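Local coordinates for BIFUNCTIONAL PROTEIN Proline utilization A (PutA) (Corynebacterium freiburgense, PDB 5UX5), which catalyses the two-step oxidation of proline to glutamate, joining an FAD-dependent proline dehydrogenase and an NAD-dependent aldehyde dehydrogenase in one polypeptide, at residues Asp327-Arg332 / Trp452-Asp457; Gly850-Asp855 / Tyr872-Ile877; Leu977-Asp982 / Arg1017-Ala1022. All blocks are in the same frame, centred on the assembly; numbering follows the deposited sequence.

Contact 1 (Asp327-Arg332 / Trp452-Asp457); sequences DANFLR and WKVAED
Arg332 runs straight through chi1 (178°) and chi2, then bends at chi3 (55°). The straight part passes Trp452, and the bend carries the guanidinium over to Val454 and Ala455. Arg332 CG lies 3.6 Å from Trp452 CZ3, with the guanidinium and indole planes 64° apart. The guanidinium centre is covered on one face by the CG2 methyl of Val454. The other methyl, CG1, packs 3.6 Å from Ala328 CB one helical turn back. Arg332 NH2 donates to Ala455 O at 2.9 Å; the oxygen is near the guanidinium plane, but the nitrogen stands above the carbonyl plane. Within the helix, Arg332 NE (3.0 Å) and NH2 both donate to Asn329 OD1. This side-on grip, with OD1 in the guanidinium plane, fixes the rotation of the group. Asn329 ND2 is hydrogen-bonded to Ala266 O, so the residue that positions the arginine is itself held. Ala455 O also accepts from Tyr320 OH. The contact joins helix 323-337 of the proline dehydrogenase region to the loop after helix 438-450. Glu456 OE2, 4.4 Å from Arg332 NH1, probably contributes only longer-range charge attraction. The hydrogen bonds here use neutral amide and peptide oxygens, and the Phe272 ring adds a cation-pi contact.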
ATOM      1  N   ASP A 327     -13.943  26.407   7.260  1.00 48.66           N
ATOM      2  CA  ASP A 327     -14.986  27.301   7.738  1.00 44.36           C
ATOM      3  C   ASP A 327     -15.461  28.229   6.627  1.00 40.05           C
ATOM      4  O   ASP A 327     -16.658  28.506   6.512  1.00 36.63           O
ATOM      5  CB  ASP A 327     -14.464  28.107   8.924  1.00 46.12           C
ATOM      6  CG  ASP A 327     -14.388  27.289  10.186  1.00 48.64           C
ATOM      7  OD1 ASP A 327     -15.118  26.275  10.304  1.00 45.43           O
ATOM      8  OD2 ASP A 327     -13.647  27.700  11.092  1.00 51.71           O
ATOM      9  N   ALA A 328     -14.530  28.677   5.773  1.00 38.26           N
ATOM     10  CA  ALA A 328     -14.860  29.579   4.676  1.00 39.26           C
ATOM     11  C   ALA A 328     -15.730  28.891   3.638  1.00 41.50           C
ATOM     12  O   ALA A 328     -16.741  29.450   3.192  1.00 54.63           O
ATOM     13  CB  ALA A 328     -13.582  30.108   4.029  1.00 32.45           C
ATOM     14  N   ASN A 329     -15.320  27.700   3.200  1.00 34.87           N
ATOM     15  CA  ASN A 329     -16.079  26.982   2.186  1.00 37.10           C
ATOM     16  C   ASN A 329     -17.439  26.550   2.718  1.00 40.18           C
ATOM     17  O   ASN A 329     -18.408  26.471   1.956  1.00 41.55           O
ATOM     18  CB  ASN A 329     -15.273  25.772   1.701  1.00 41.52           C
ATOM     19  CG  ASN A 329     -15.835  25.167   0.424  1.00 44.37           C
ATOM     20  OD1 ASN A 329     -16.241  25.888  -0.483  1.00 47.74           O
ATOM     21  ND2 ASN A 329     -15.841  23.844   0.341  1.00 42.38           N
ATOM     22  N   PHE A 330     -17.526  26.236   4.011  1.00 42.58           N
ATOM     23  CA  PHE A 330     -18.819  25.940   4.609  1.00 36.16           C
ATOM     24  C   PHE A 330     -19.758  27.129   4.433  1.00 42.58           C
ATOM     25  O   PHE A 330     -20.925  26.964   4.071  1.00 44.70           O
ATOM     26  CB  PHE A 330     -18.621  25.586   6.082  1.00 33.92           C
ATOM     27  CG  PHE A 330     -19.748  24.813   6.704  1.00 32.73           C
ATOM     28  CD1 PHE A 330     -19.826  23.441   6.565  1.00 36.40           C
ATOM     29  CD2 PHE A 330     -20.731  25.460   7.449  1.00 36.58           C
ATOM     30  CE1 PHE A 330     -20.867  22.732   7.169  1.00 29.78           C
ATOM     31  CE2 PHE A 330     -21.761  24.759   8.046  1.00 31.20           C
ATOM     32  CZ  PHE A 330     -21.822  23.399   7.913  1.00 30.53           C
ATOM     33  N   LEU A 331     -19.247  28.345   4.635  1.00 44.22           N
ATOM     34  CA  LEU A 331     -20.072  29.526   4.413  1.00 43.17           C
ATOM     35  C   LEU A 331     -20.337  29.753   2.931  1.00 40.87           C
ATOM     36  O   LEU A 331     -21.420  30.217   2.565  1.00 47.66           O
ATOM     37  CB  LEU A 331     -19.418  30.753   5.035  1.00 41.61           C
ATOM     38  CG  LEU A 331     -19.236  30.769   6.553  1.00 38.58           C
ATOM     39  CD1 LEU A 331     -18.260  31.853   6.914  1.00 50.78           C
ATOM     40  CD2 LEU A 331     -20.522  31.104   7.214  1.00 35.32           C
ATOM     41  N   ARG A 332     -19.364  29.460   2.059  1.00 36.53           N
ATOM     42  CA  ARG A 332     -19.610  29.650   0.628  1.00 37.68           C
ATOM     43  C   ARG A 332     -20.699  28.713   0.122  1.00 46.51           C
ATOM     44  O   ARG A 332     -21.582  29.127  -0.641  1.00 55.09           O
ATOM     45  CB  ARG A 332     -18.337  29.461  -0.193  1.00 33.11           C
ATOM     46  CG  ARG A 332     -18.573  29.603  -1.702  1.00 33.58           C
ATOM     47  CD  ARG A 332     -17.280  29.544  -2.528  1.00 33.42           C
ATOM     48  NE  ARG A 332     -16.524  28.325  -2.236  1.00 36.42           N
ATOM     49  CZ  ARG A 332     -15.404  27.934  -2.850  1.00 38.24           C
ATOM     50  NH1 ARG A 332     -14.871  28.658  -3.813  1.00 32.55           N
ATOM     51  NH2 ARG A 332     -14.807  26.809  -2.484  1.00 34.13           N
ATOM     52  N   TRP A 452     -15.456  33.532  -0.680  1.00 48.50           N
ATOM     53  CA  TRP A 452     -15.416  33.405  -2.137  1.00 48.16           C
ATOM     54  C   TRP A 452     -14.013  33.206  -2.687  1.00 48.26           C
ATOM     55  O   TRP A 452     -13.860  32.929  -3.879  1.00 47.71           O
ATOM     56  CB  TRP A 452     -16.026  34.648  -2.794  1.00 46.47           C
ATOM     57  CG  TRP A 452     -17.389  35.015  -2.263  1.00 52.02           C
ATOM     58  CD1 TRP A 452     -17.723  36.134  -1.551  1.00 47.60           C
ATOM     59  CD2 TRP A 452     -18.600  34.259  -2.408  1.00 48.69           C
ATOM     60  NE1 TRP A 452     -19.057  36.115  -1.237  1.00 45.17           N
ATOM     61  CE2 TRP A 452     -19.618  34.975  -1.751  1.00 50.71           C
ATOM     62  CE3 TRP A 452     -18.920  33.049  -3.025  1.00 36.90           C
ATOM     63  CZ2 TRP A 452     -20.933  34.514  -1.698  1.00 47.04           C
ATOM     64  CZ3 TRP A 452     -20.210  32.603  -2.970  1.00 36.80           C
ATOM     65  CH2 TRP A 452     -21.208  33.332  -2.315  1.00 37.52           C
ATOM     66  N   LYS A 453     -12.995  33.350  -1.849  1.00 46.20           N
ATOM     67  CA  LYS A 453     -11.613  33.352  -2.290  1.00 43.46           C
ATOM     68  C   LYS A 453     -10.926  31.997  -2.146  1.00 40.10           C
ATOM     69  O   LYS A 453      -9.923  31.756  -2.819  1.00 43.96           O
ATOM     70  CB  LYS A 453     -10.857  34.436  -1.515  1.00 45.72           C
ATOM     71  CG  LYS A 453     -11.615  35.791  -1.527  1.00 47.11           C
ATOM     72  CD  LYS A 453     -10.890  36.922  -0.802  1.00 39.14           C
ATOM     73  CE  LYS A 453     -11.202  38.246  -1.452  1.00 43.49           C
ATOM     74  NZ  LYS A 453      -9.978  39.057  -1.759  1.00 51.63           N
ATOM     75  N   VAL A 454     -11.465  31.100  -1.322  1.00 41.33           N
ATOM     76  CA  VAL A 454     -10.883  29.774  -1.141  1.00 37.00           C
ATOM     77  C   VAL A 454     -10.958  28.979  -2.439  1.00 38.20           C
ATOM     78  O   VAL A 454     -11.769  29.252  -3.329  1.00 44.64           O
ATOM     79  CB  VAL A 454     -11.597  29.036  -0.003  1.00 35.71           C
ATOM     80  CG1 VAL A 454     -11.259  29.706   1.325  1.00 38.19           C
ATOM     81  CG2 VAL A 454     -13.093  28.989  -0.268  1.00 31.67           C
ATOM     82  N   ALA A 455     -10.077  27.994  -2.561  1.00 36.73           N
ATOM     83  CA  ALA A 455      -9.991  27.301  -3.831  1.00 33.67           C
ATOM     84  C   ALA A 455     -11.249  26.488  -4.073  1.00 42.69           C
ATOM     85  O   ALA A 455     -12.047  26.245  -3.170  1.00 40.32           O
ATOM     86  CB  ALA A 455      -8.786  26.379  -3.874  1.00 29.76           C
ATOM     87  N   GLU A 456     -11.425  26.067  -5.324  1.00 48.81           N
ATOM     88  CA  GLU A 456     -12.516  25.174  -5.663  1.00 40.47           C
ATOM     89  C   GLU A 456     -12.101  23.983  -6.503  1.00 37.31           C
ATOM     90  O   GLU A 456     -12.893  23.046  -6.617  1.00 36.82           O
ATOM     91  CB  GLU A 456     -13.637  25.931  -6.394  1.00 43.99           C
ATOM     92  CG  GLU A 456     -13.324  26.436  -7.794  1.00 40.72           C
ATOM     93  CD  GLU A 456     -14.551  27.093  -8.431  1.00 57.22           C
ATOM     94  OE1 GLU A 456     -15.310  26.396  -9.160  1.00 59.48           O
ATOM     95  OE2 GLU A 456     -14.775  28.303  -8.162  1.00 57.77           O
ATOM     96  N   ASP A 457     -10.899  23.974  -7.081  1.00 42.75           N
ATOM     97  CA  ASP A 457     -10.415  22.783  -7.770  1.00 42.29           C
ATOM     98  C   ASP A 457     -10.115  21.677  -6.771  1.00 40.45           C
ATOM     99  O   ASP A 457      -9.978  21.912  -5.570  1.00 45.65           O
ATOM    100  CB  ASP A 457      -9.154  23.084  -8.578  1.00 46.75           C
ATOM    101  CG  ASP A 457      -9.456  23.672  -9.919  1.00 55.37           C
ATOM    102  OD1 ASP A 457     -10.643  23.647 -10.318  1.00 59.33           O
ATOM    103  OD2 ASP A 457      -8.503  24.126 -10.587  1.00 57.74           O
TER

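Contact 2 (Gly850-Asp855 / Tyr872-Ile877); sequences GIHSLD and YINRGI
Asn874 OD1 accepts from Ser853 N at 2.7 Å, in the carbonyl plane and on a lone pair. The same amide returns a bond, as Asn874 ND2 donates to Ser853 O at 2.9 Å. That oxygen lies in the amide plane, although the donor stands above the Ser853 carbonyl plane. Asn874 chi1 (-63°) sets CG beside the backbone N, which brings the amide toward Ser853. One side-chain amide thus serves both backbone polar groups of Ser853 just where the strand pairing ends. Before it, the strands run parallel: Ile851 N donates to Tyr872 O, and Asn874 N donates to Ile851 O at 2.8 Å and 174°. Asn874 CA lies over the centre of the His852 ring, a CH-pi contact, 3.6 Å from the ring centroid. His852 NE2 is hydrogen-bonded to Asp712 OD2. Ile851 CG2 and Ile873 CG1 lie side by side 4.0 Å apart. Ile877 CG2 comes 3.6 Å from Gly850 N, on the side where a CB of Gly850 would stand. The contact closes a beta-alpha-beta unit in the aldehyde dehydrogenase region, with Trp862 of the connecting helix 856-865 packed on Ile851 and Ile873. Strand 696-700 flanks strand 845-852, and strand 1056-1064 borders strand 870-873 on its other side.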
ATOM      1  N   GLY A 850       5.265 -10.310   8.810  1.00 25.94           N
ATOM      2  CA  GLY A 850       4.608  -9.231   9.506  1.00 25.78           C
ATOM      3  C   GLY A 850       3.981  -9.718  10.794  1.00 35.86           C
ATOM      4  O   GLY A 850       3.724 -10.913  10.989  1.00 32.28           O
ATOM      5  N   ILE A 851       3.718  -8.755  11.673  1.00 38.29           N
ATOM      6  CA  ILE A 851       2.947  -9.009  12.881  1.00 39.73           C
ATOM      7  C   ILE A 851       1.855  -7.955  12.979  1.00 35.88           C
ATOM      8  O   ILE A 851       2.012  -6.802  12.557  1.00 30.83           O
ATOM      9  CB  ILE A 851       3.819  -9.013  14.158  1.00 38.87           C
ATOM     10  CG1 ILE A 851       3.004  -9.422  15.375  1.00 36.50           C
ATOM     11  CG2 ILE A 851       4.365  -7.625  14.432  1.00 39.46           C
ATOM     12  CD1 ILE A 851       3.824  -9.551  16.645  1.00 40.05           C
ATOM     13  N   HIS A 852       0.724  -8.371  13.503  1.00 36.74           N
ATOM     14  CA  HIS A 852      -0.338  -7.439  13.814  1.00 34.34           C
ATOM     15  C   HIS A 852      -0.550  -7.482  15.314  1.00 35.36           C
ATOM     16  O   HIS A 852      -1.007  -8.495  15.848  1.00 36.50           O
ATOM     17  CB  HIS A 852      -1.605  -7.784  13.045  1.00 28.63           C
ATOM     18  CG  HIS A 852      -1.923  -6.794  11.976  1.00 28.27           C
ATOM     19  ND1 HIS A 852      -2.707  -5.680  12.209  1.00 33.92           N
ATOM     20  CD2 HIS A 852      -1.535  -6.722  10.680  1.00 26.44           C
ATOM     21  CE1 HIS A 852      -2.806  -4.974  11.094  1.00 28.06           C
ATOM     22  NE2 HIS A 852      -2.103  -5.582  10.152  1.00 34.77           N
ATOM     23  N   SER A 853      -0.215  -6.384  15.986  1.00 35.21           N
ATOM     24  CA  SER A 853      -0.418  -6.289  17.423  1.00 35.45           C
ATOM     25  C   SER A 853      -0.295  -4.836  17.843  1.00 40.14           C
ATOM     26  O   SER A 853       0.606  -4.133  17.387  1.00 39.51           O
ATOM     27  CB  SER A 853       0.588  -7.139  18.186  1.00 35.27           C
ATOM     28  OG  SER A 853       0.486  -6.854  19.567  1.00 46.93           O
ATOM     29  N   LEU A 854      -1.221  -4.372  18.677  1.00 43.20           N
ATOM     30  CA  LEU A 854      -1.150  -3.031  19.251  1.00 38.03           C
ATOM     31  C   LEU A 854      -0.424  -3.018  20.587  1.00 40.64           C
ATOM     32  O   LEU A 854      -0.352  -1.968  21.231  1.00 44.64           O
ATOM     33  CB  LEU A 854      -2.560  -2.452  19.401  1.00 31.54           C
ATOM     34  CG  LEU A 854      -3.216  -2.235  18.025  1.00 35.50           C
ATOM     35  CD1 LEU A 854      -4.516  -1.430  18.075  1.00 29.62           C
ATOM     36  CD2 LEU A 854      -2.212  -1.557  17.073  1.00 28.99           C
ATOM     37  N   ASP A 855       0.113  -4.161  21.001  1.00 34.41           N
ATOM     38  CA  ASP A 855       0.863  -4.285  22.233  1.00 38.32           C
ATOM     39  C   ASP A 855       2.331  -4.041  21.919  1.00 47.33           C
ATOM     40  O   ASP A 855       2.903  -4.737  21.075  1.00 48.81           O
ATOM     41  CB  ASP A 855       0.651  -5.673  22.823  1.00 47.19           C
ATOM     42  CG  ASP A 855       1.354  -5.854  24.151  1.00 53.06           C
ATOM     43  OD1 ASP A 855       2.569  -6.125  24.147  1.00 48.82           O
ATOM     44  OD2 ASP A 855       0.675  -5.735  25.197  1.00 55.35           O
ATOM     45  N   TYR A 872       7.305  -6.077   8.622  1.00 32.07           N
ATOM     46  CA  TYR A 872       6.239  -5.077   8.600  1.00 30.61           C
ATOM     47  C   TYR A 872       5.442  -5.210   9.880  1.00 26.45           C
ATOM     48  O   TYR A 872       5.258  -6.315  10.395  1.00 25.95           O
ATOM     49  CB  TYR A 872       5.293  -5.227   7.396  1.00 22.80           C
ATOM     50  CG  TYR A 872       5.977  -5.131   6.057  1.00 25.27           C
ATOM     51  CD1 TYR A 872       6.553  -6.247   5.497  1.00 22.36           C
ATOM     52  CD2 TYR A 872       6.040  -3.929   5.341  1.00 27.88           C
ATOM     53  CE1 TYR A 872       7.178  -6.189   4.288  1.00 22.34           C
ATOM     54  CE2 TYR A 872       6.675  -3.871   4.098  1.00 21.07           C
ATOM     55  CZ  TYR A 872       7.251  -5.023   3.594  1.00 21.66           C
ATOM     56  OH  TYR A 872       7.886  -5.077   2.373  1.00 30.96           O
ATOM     57  N   ILE A 873       4.980  -4.088  10.406  1.00 23.76           N
ATOM     58  CA  ILE A 873       4.266  -4.095  11.667  1.00 29.81           C
ATOM     59  C   ILE A 873       2.930  -3.402  11.459  1.00 32.76           C
ATOM     60  O   ILE A 873       2.885  -2.237  11.050  1.00 38.08           O
ATOM     61  CB  ILE A 873       5.115  -3.448  12.771  1.00 24.86           C
ATOM     62  CG1 ILE A 873       6.280  -4.408  13.060  1.00 25.24           C
ATOM     63  CG2 ILE A 873       4.298  -3.181  14.008  1.00 25.66           C
ATOM     64  CD1 ILE A 873       7.540  -3.765  13.531  1.00 36.09           C
ATOM     65  N   ASN A 874       1.845  -4.139  11.683  1.00 33.93           N
ATOM     66  CA  ASN A 874       0.488  -3.605  11.534  1.00 34.76           C
ATOM     67  C   ASN A 874       0.253  -2.995  10.149  1.00 30.33           C
ATOM     68  O   ASN A 874      -0.339  -1.930  10.011  1.00 31.96           O
ATOM     69  CB  ASN A 874       0.180  -2.599  12.646  1.00 26.55           C
ATOM     70  CG  ASN A 874       0.199  -3.228  14.012  1.00 33.53           C
ATOM     71  OD1 ASN A 874      -0.227  -4.373  14.181  1.00 46.82           O
ATOM     72  ND2 ASN A 874       0.665  -2.489  14.999  1.00 26.65           N
ATOM     73  N   ARG A 875       0.704  -3.688   9.111  1.00 25.99           N
ATOM     74  CA  ARG A 875       0.354  -3.343   7.742  1.00 26.06           C
ATOM     75  C   ARG A 875       0.610  -4.567   6.878  1.00 30.57           C
ATOM     76  O   ARG A 875       1.085  -5.589   7.366  1.00 36.91           O
ATOM     77  CB  ARG A 875       1.149  -2.141   7.265  1.00 22.41           C
ATOM     78  CG  ARG A 875       2.617  -2.266   7.589  1.00 27.11           C
ATOM     79  CD  ARG A 875       3.419  -1.528   6.564  1.00 21.58           C
ATOM     80  NE  ARG A 875       3.378  -2.227   5.292  1.00 25.32           N
ATOM     81  CZ  ARG A 875       3.788  -1.703   4.139  1.00 29.55           C
ATOM     82  NH1 ARG A 875       4.260  -0.463   4.100  1.00 27.28           N
ATOM     83  NH2 ARG A 875       3.726  -2.414   3.025  1.00 20.89           N
ATOM     84  N   GLY A 876       0.284  -4.457   5.585  1.00 29.23           N
ATOM     85  CA  GLY A 876       0.550  -5.538   4.657  1.00 28.81           C
ATOM     86  C   GLY A 876       2.040  -5.784   4.470  1.00 35.87           C
ATOM     87  O   GLY A 876       2.884  -4.926   4.746  1.00 33.41           O
ATOM     88  N   ILE A 877       2.371  -7.005   4.029  1.00 33.32           N
ATOM     89  CA  ILE A 877       3.755  -7.412   3.827  1.00 31.34           C
ATOM     90  C   ILE A 877       4.152  -7.409   2.351  1.00 38.98           C
ATOM     91  O   ILE A 877       5.255  -7.859   2.010  1.00 37.42           O
ATOM     92  CB  ILE A 877       4.055  -8.778   4.469  1.00 27.82           C
ATOM     93  CG1 ILE A 877       3.361  -9.899   3.727  1.00 25.32           C
ATOM     94  CG2 ILE A 877       3.666  -8.815   5.926  1.00 27.17           C
ATOM     95  CD1 ILE A 877       3.658 -11.216   4.357  1.00 25.29           C
TER

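Contact 3 (Leu977-Asp982 / Arg1017-Ala1022); sequences LYVVGD and RAIGDA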
ATOM      1  N   LEU A 977      30.182 -17.160   9.826  1.00 29.86           N
ATOM      2  CA  LEU A 977      30.938 -16.996   8.592  1.00 29.10           C
ATOM      3  C   LEU A 977      31.984 -18.103   8.473  1.00 36.37           C
ATOM      4  O   LEU A 977      32.706 -18.389   9.427  1.00 46.63           O
ATOM      5  CB  LEU A 977      31.599 -15.613   8.516  1.00 31.96           C
ATOM      6  CG  LEU A 977      32.367 -15.358   7.214  1.00 30.39           C
ATOM      7  CD1 LEU A 977      31.423 -15.389   6.061  1.00 26.89           C
ATOM      8  CD2 LEU A 977      33.067 -14.029   7.221  1.00 27.09           C
ATOM      9  N   TYR A 978      32.020 -18.761   7.323  1.00 34.51           N
ATOM     10  CA  TYR A 978      33.006 -19.789   7.033  1.00 36.68           C
ATOM     11  C   TYR A 978      34.209 -19.178   6.325  1.00 40.66           C
ATOM     12  O   TYR A 978      34.063 -18.286   5.480  1.00 45.77           O
ATOM     13  CB  TYR A 978      32.389 -20.906   6.182  1.00 30.73           C
ATOM     14  CG  TYR A 978      31.442 -21.778   6.980  1.00 32.01           C
ATOM     15  CD1 TYR A 978      31.929 -22.843   7.735  1.00 32.95           C
ATOM     16  CD2 TYR A 978      30.063 -21.544   6.982  1.00 31.57           C
ATOM     17  CE1 TYR A 978      31.093 -23.639   8.478  1.00 34.64           C
ATOM     18  CE2 TYR A 978      29.192 -22.355   7.730  1.00 33.17           C
ATOM     19  CZ  TYR A 978      29.716 -23.406   8.475  1.00 42.12           C
ATOM     20  OH  TYR A 978      28.890 -24.230   9.221  1.00 43.39           O
ATOM     21  N   VAL A 979      35.401 -19.656   6.676  1.00 35.64           N
ATOM     22  CA  VAL A 979      36.649 -19.092   6.170  1.00 41.52           C
ATOM     23  C   VAL A 979      37.449 -20.198   5.493  1.00 45.58           C
ATOM     24  O   VAL A 979      37.664 -21.262   6.084  1.00 44.96           O
ATOM     25  CB  VAL A 979      37.469 -18.433   7.296  1.00 35.12           C
ATOM     26  CG1 VAL A 979      38.709 -17.759   6.737  1.00 30.05           C
ATOM     27  CG2 VAL A 979      36.617 -17.457   8.067  1.00 30.13           C
ATOM     28  N   VAL A 980      37.897 -19.942   4.267  1.00 38.33           N
ATOM     29  CA  VAL A 980      38.678 -20.904   3.501  1.00 36.19           C
ATOM     30  C   VAL A 980      40.052 -20.329   3.194  1.00 37.14           C
ATOM     31  O   VAL A 980      40.162 -19.203   2.691  1.00 38.83           O
ATOM     32  CB  VAL A 980      37.974 -21.289   2.198  1.00 35.96           C
ATOM     33  CG1 VAL A 980      38.841 -22.277   1.455  1.00 32.35           C
ATOM     34  CG2 VAL A 980      36.675 -21.910   2.519  1.00 46.02           C
ATOM     35  N   GLY A 981      41.095 -21.080   3.525  1.00 37.03           N
ATOM     36  CA  GLY A 981      42.454 -20.656   3.257  1.00 31.08           C
ATOM     37  C   GLY A 981      43.206 -20.400   4.541  1.00 35.00           C
ATOM     38  O   GLY A 981      42.638 -20.359   5.633  1.00 41.35           O
ATOM     39  N   ASP A 982      44.514 -20.202   4.394  1.00 45.14           N
ATOM     40  CA  ASP A 982      45.384 -19.978   5.550  1.00 54.35           C
ATOM     41  C   ASP A 982      46.201 -18.719   5.336  1.00 46.67           C
ATOM     42  O   ASP A 982      47.001 -18.638   4.396  1.00 48.57           O
ATOM     43  CB  ASP A 982      46.290 -21.183   5.828  1.00 61.14           C
ATOM     44  CG  ASP A 982      45.496 -22.417   6.282  1.00 74.43           C
ATOM     45  OD1 ASP A 982      44.584 -22.299   7.146  1.00 68.81           O
ATOM     46  OD2 ASP A 982      45.776 -23.512   5.752  1.00 85.54           O
ATOM     47  N   ARG A1017      34.131 -17.020   3.295  1.00 31.32           N
ATOM     48  CA  ARG A1017      35.145 -16.006   3.002  1.00 36.02           C
ATOM     49  C   ARG A1017      36.462 -16.678   2.628  1.00 35.02           C
ATOM     50  O   ARG A1017      36.940 -17.567   3.342  1.00 42.46           O
ATOM     51  CB  ARG A1017      35.360 -15.075   4.195  1.00 41.17           C
ATOM     52  CG  ARG A1017      36.139 -13.804   3.871  1.00 42.06           C
ATOM     53  CD  ARG A1017      35.339 -12.918   2.936  1.00 35.60           C
ATOM     54  NE  ARG A1017      35.952 -11.607   2.687  1.00 30.78           N
ATOM     55  CZ  ARG A1017      36.741 -11.316   1.655  1.00 27.94           C
ATOM     56  NH1 ARG A1017      37.054 -12.231   0.749  1.00 24.69           N
ATOM     57  NH2 ARG A1017      37.226 -10.090   1.529  1.00 29.87           N
ATOM     58  N   ALA A1018      37.047 -16.242   1.513  1.00 30.12           N
ATOM     59  CA  ALA A1018      38.318 -16.761   1.030  1.00 27.02           C
ATOM     60  C   ALA A1018      39.450 -15.885   1.543  1.00 35.01           C
ATOM     61  O   ALA A1018      39.422 -14.656   1.379  1.00 34.63           O
ATOM     62  CB  ALA A1018      38.361 -16.794  -0.492  1.00 26.65           C
ATOM     63  N   ILE A1019      40.439 -16.513   2.179  1.00 38.41           N
ATOM     64  CA  ILE A1019      41.634 -15.798   2.595  1.00 35.09           C
ATOM     65  C   ILE A1019      42.859 -16.497   2.024  1.00 36.75           C
ATOM     66  O   ILE A1019      42.879 -17.721   1.849  1.00 41.71           O
ATOM     67  CB  ILE A1019      41.719 -15.676   4.136  1.00 36.82           C
ATOM     68  CG1 ILE A1019      41.971 -17.031   4.809  1.00 34.98           C
ATOM     69  CG2 ILE A1019      40.461 -15.029   4.692  1.00 28.14           C
ATOM     70  CD1 ILE A1019      42.302 -16.896   6.262  1.00 30.67           C
ATOM     71  N   GLY A1020      43.899 -15.714   1.742  1.00 39.36           N
ATOM     72  CA  GLY A1020      45.157 -16.273   1.290  1.00 37.06           C
ATOM     73  C   GLY A1020      45.336 -16.163  -0.214  1.00 45.06           C
ATOM     74  O   GLY A1020      44.507 -15.603  -0.941  1.00 56.96           O
ATOM     75  N   ASP A1021      46.475 -16.697  -0.667  1.00 42.46           N
ATOM     76  CA  ASP A1021      46.921 -16.631  -2.058  1.00 46.33           C
ATOM     77  C   ASP A1021      46.523 -17.843  -2.875  1.00 44.27           C
ATOM     78  O   ASP A1021      46.711 -17.841  -4.097  1.00 43.63           O
ATOM     79  CB  ASP A1021      48.429 -16.456  -2.110  1.00 52.08           C
ATOM     80  CG  ASP A1021      48.867 -15.237  -1.371  1.00 68.10           C
ATOM     81  OD1 ASP A1021      48.376 -14.136  -1.719  1.00 75.95           O
ATOM     82  OD2 ASP A1021      49.641 -15.388  -0.401  1.00 72.96           O
ATOM     83  N   ALA A1022      46.063 -18.890  -2.228  1.00 42.78           N
ATOM     84  CA  ALA A1022      45.674 -20.069  -2.965  1.00 40.45           C
ATOM     85  C   ALA A1022      44.289 -19.875  -3.594  1.00 45.33           C
ATOM     86  O   ALA A1022      43.473 -19.081  -3.107  1.00 49.03           O
ATOM     87  CB  ALA A1022      45.672 -21.269  -2.040  1.00 30.72           C
TER
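Segment 977-982 and residues 1017-1020 run parallel, 10° apart, pairing Val979 with Arg1017 and Val980 with Ala1018 at CA-CA distances of 4.7 and 4.8 Å. They belong to a parallel alpha/beta unit in the C-terminal part of the chain, with strand order 2-1-3-4, as in flavodoxin-like folds. Strand 965-980 lies between strands 1000-1003 and 1015-1018, with strand 1038-1040 beyond the latter. Three backbone bonds follow the usual parallel ladder. Arg1017 N donates to Tyr978 O and Val980 N to Arg1017 O. Ile1019 N donates to Val980 O at 2.8 Å, almost straight (178°).

On the face of Val979 and Arg1017, helix 984-997 packs down through Phe987 and Leu990. Leu977 and Arg1017 point the same way, and Leu977 CD2 lies 3.9 Å from Arg1017 CB. The arginine bends at chi2, and its head leaves the contact for a salt bridge with Glu1051 and the carbonyls of Ile1040, Gly1042 and Pro1043. Ile1019 slants across Val979, with CD1 3.7 Å from Val979 CG1. Ile1019 CG1 sits between the backbone N and carbonyl carbon of its own residue (chi1 69°) and lies 3.5 Å from Gly981 O. Beyond the paired strands the two segments stay close: Gly981 CA directs a CA-H...O contact at Ile1019 O, 3.3 Å away.

The three contacts follow one another along the chain, each closing before the next opens, and none touches another. Contact 1 belongs to the proline dehydrogenase region, with the Asn329 side chain about 10 Å from the bound FAD. Contact 2 lies in the aldehyde dehydrogenase region, which also binds NAD; the Tyr872 side chain is about 5 Å from a bound sulfate, probably from the crystallisation liquor. Its centre is about 40 Å from that of contact 1. Contact 3 is in the C-terminal part, about 41 Å between centres from contact 2 and about 72 Å from contact 1; contacts 1 and 3 lie on opposite sides of the chain's centre. Strand 1056-1064 links contacts 2 and 3, pairing with strands 870-873 and 965-980.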